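Local coordinates for PTS system, cellobiose-specific IIA component (Bacillus anthracis, PDB 3K1S), which probably carries and relays the phosphoryl group, as the IIA component of a phosphotransferase system that takes up cellobiose, at residues A29-F32 with A33-K37. Residues are numbered along the deposited sequence; the frame is centred on the assembly and turned at random.
Sequences ALQF and AKQGK
Two backbone amides grip the carbonyl oxygen of Phe-32 from opposite faces of its plane. Lys-37 N reaches Phe-32 O at 2.9 Å with an N-H...O angle of 148°, and Gln-35 N lies 2.9 Å from the same Phe-32 O on a more bent path. Both donors stand well out of the carbonyl plane, and neither sits on a lone pair. The helix runs regularly up to this point: Ala-33 N is 3.0 Å from Ala-29 O, nearly straight, and Lys-34 N takes up Leu-30 O. At Gly-36 phi turns positive, and Gly-36 N bonds back to Ala-33 O at 2.9 Å.

The side chains fold along the same turn. Lys-37 sets off beside its own backbone N (chi1 -71°), which brings Lys-37 CD to 4.0 Å from Phe-32 CD1. A bend at the third torsion then carries CE and NZ onward, and the ammonium ends near CE1 of the ring, oblique to it. Gln-35 stretches beyond CG back over the last helical turn, where Gln-35 NE2 bonds weakly to Gln-31 O at 3.2 Å; Gln-35 N makes a second weak bond to that carbonyl.

Ala-29, Leu-30 and Ala-33 are buried, and the two alanines touch both helix 38-67 and helix 76-108, sharing Ile-99 of the latter. Leu-30 CD2 approaches Lys-34 CE at 4.2 Å, while the ammonium of Lys-34 reaches across to salt bridges with Glu-97 and Asp-100 of the second subunit.

Lys-37 also serves as N-cap of helix 38-67. The positive phi of Gly-36, with Lys-37 N bonded to Phe-32 O and Gly-36 N to Ala-33 O, makes the end of helix 10-34 a Schellman motif, here the tight connection between two helices of the all-alpha IIA fold.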
ATOM      1  N   ALA A  29       2.824  11.795 -12.688  1.00 22.56           N
ATOM      2  CA  ALA A  29       3.533  12.893 -12.029  1.00 22.94           C
ATOM      3  C   ALA A  29       4.952  12.491 -11.628  1.00 24.96           C
ATOM      4  O   ALA A  29       5.903  13.261 -11.815  1.00 26.64           O
ATOM      5  CB  ALA A  29       2.756  13.376 -10.811  1.00 22.63           C
ATOM      6  N   LEU A  30       5.086  11.288 -11.075  1.00 24.77           N
ATOM      7  CA  LEU A  30       6.390  10.759 -10.702  1.00 26.02           C
ATOM      8  C   LEU A  30       7.281  10.734 -11.943  1.00 28.26           C
ATOM      9  O   LEU A  30       8.401  11.260 -11.920  1.00 29.65           O
ATOM     10  CB  LEU A  30       6.258   9.366 -10.074  1.00 24.40           C
ATOM     11  CG  LEU A  30       7.461   8.771  -9.331  1.00 31.05           C
ATOM     12  CD1 LEU A  30       7.026   7.628  -8.431  1.00 27.97           C
ATOM     13  CD2 LEU A  30       8.550   8.300 -10.295  1.00 36.95           C
ATOM     14  N   GLN A  31       6.763  10.159 -13.029  1.00 24.55           N
ATOM     15  CA  GLN A  31       7.494  10.093 -14.295  1.00 26.23           C
ATOM     16  C   GLN A  31       7.879  11.471 -14.858  1.00 26.05           C
ATOM     17  O   GLN A  31       8.986  11.635 -15.371  1.00 27.51           O
ATOM     18  CB  GLN A  31       6.716   9.279 -15.337  1.00 24.22           C
ATOM     19  CG  GLN A  31       7.362   9.263 -16.727  1.00 33.81           C
ATOM     20  CD  GLN A  31       8.611   8.385 -16.798  1.00 46.46           C
ATOM     21  OE1 GLN A  31       8.521   7.155 -16.799  1.00 55.51           O
ATOM     22  NE2 GLN A  31       9.779   9.017 -16.868  1.00 37.43           N
ATOM     23  N   PHE A  32       6.965  12.441 -14.783  1.00 25.29           N
ATOM     24  CA  PHE A  32       7.264  13.825 -15.185  1.00 26.71           C
ATOM     25  C   PHE A  32       8.445  14.396 -14.395  1.00 27.57           C
ATOM     26  O   PHE A  32       9.401  14.904 -14.978  1.00 28.42           O
ATOM     27  CB  PHE A  32       6.047  14.748 -14.999  1.00 25.66           C
ATOM     28  CG  PHE A  32       4.982  14.596 -16.055  1.00 27.58           C
ATOM     29  CD1 PHE A  32       5.313  14.542 -17.407  1.00 27.66           C
ATOM     30  CD2 PHE A  32       3.641  14.536 -15.694  1.00 26.44           C
ATOM     31  CE1 PHE A  32       4.326  14.414 -18.379  1.00 26.15           C
ATOM     32  CE2 PHE A  32       2.648  14.410 -16.657  1.00 25.19           C
ATOM     33  CZ  PHE A  32       2.990  14.347 -18.002  1.00 25.54           C
ATOM     34  N   ALA A  33       8.365  14.307 -13.070  1.00 27.99           N
ATOM     35  CA  ALA A  33       9.406  14.826 -12.187  1.00 28.74           C
ATOM     36  C   ALA A  33      10.764  14.210 -12.515  1.00 31.20           C
ATOM     37  O   ALA A  33      11.792  14.899 -12.512  1.00 33.35           O
ATOM     38  CB  ALA A  33       9.036  14.577 -10.729  1.00 26.95           C
ATOM     39  N   LYS A  34      10.753  12.911 -12.802  1.00 32.14           N
ATOM     40  CA  LYS A  34      11.953  12.169 -13.169  1.00 34.34           C
ATOM     41  C   LYS A  34      12.619  12.755 -14.416  1.00 35.05           C
ATOM     42  O   LYS A  34      13.833  12.643 -14.588  1.00 35.77           O
ATOM     43  CB  LYS A  34      11.606  10.700 -13.402  1.00 32.54           C
ATOM     44  CG  LYS A  34      12.808   9.770 -13.362  1.00 41.91           C
ATOM     45  CD  LYS A  34      12.488   8.393 -13.938  1.00 42.56           C
ATOM     46  CE  LYS A  34      11.771   7.508 -12.937  1.00 33.19           C
ATOM     47  NZ  LYS A  34      11.849   6.082 -13.346  1.00 38.80           N
ATOM     48  N   GLN A  35      11.813  13.368 -15.280  1.00 33.76           N
ATOM     49  CA  GLN A  35      12.310  13.997 -16.508  1.00 34.64           C
ATOM     50  C   GLN A  35      12.609  15.480 -16.312  1.00 33.55           C
ATOM     51  O   GLN A  35      12.984  16.173 -17.258  1.00 35.04           O
ATOM     52  CB  GLN A  35      11.296  13.832 -17.643  1.00 34.31           C
ATOM     53  CG  GLN A  35      11.143  12.413 -18.156  1.00 33.10           C
ATOM     54  CD  GLN A  35       9.915  12.254 -19.032  1.00 31.91           C
ATOM     55  OE1 GLN A  35       9.792  12.897 -20.077  1.00 29.63           O
ATOM     56  NE2 GLN A  35       8.998  11.392 -18.607  1.00 27.36           N
ATOM     57  N   GLY A  36      12.435  15.959 -15.084  1.00 32.28           N
ATOM     58  CA  GLY A  36      12.646  17.363 -14.770  1.00 31.93           C
ATOM     59  C   GLY A  36      11.474  18.233 -15.185  1.00 32.40           C
ATOM     60  O   GLY A  36      11.587  19.461 -15.201  1.00 33.04           O
ATOM     61  N   LYS A  37      10.352  17.592 -15.513  1.00 30.41           N
ATOM     62  CA  LYS A  37       9.123  18.286 -15.898  1.00 29.82           C
ATOM     63  C   LYS A  37       8.285  18.562 -14.654  1.00 29.37           C
ATOM     64  O   LYS A  37       7.262  17.909 -14.408  1.00 30.02           O
ATOM     65  CB  LYS A  37       8.341  17.453 -16.921  1.00 29.80           C
ATOM     66  CG  LYS A  37       8.987  17.398 -18.319  1.00 32.40           C
ATOM     67  CD  LYS A  37       8.141  16.600 -19.311  1.00 36.74           C
ATOM     68  CE  LYS A  37       6.941  17.399 -19.808  1.00 39.45           C
ATOM     69  NZ  LYS A  37       6.159  16.672 -20.845  1.00 32.67           N
TER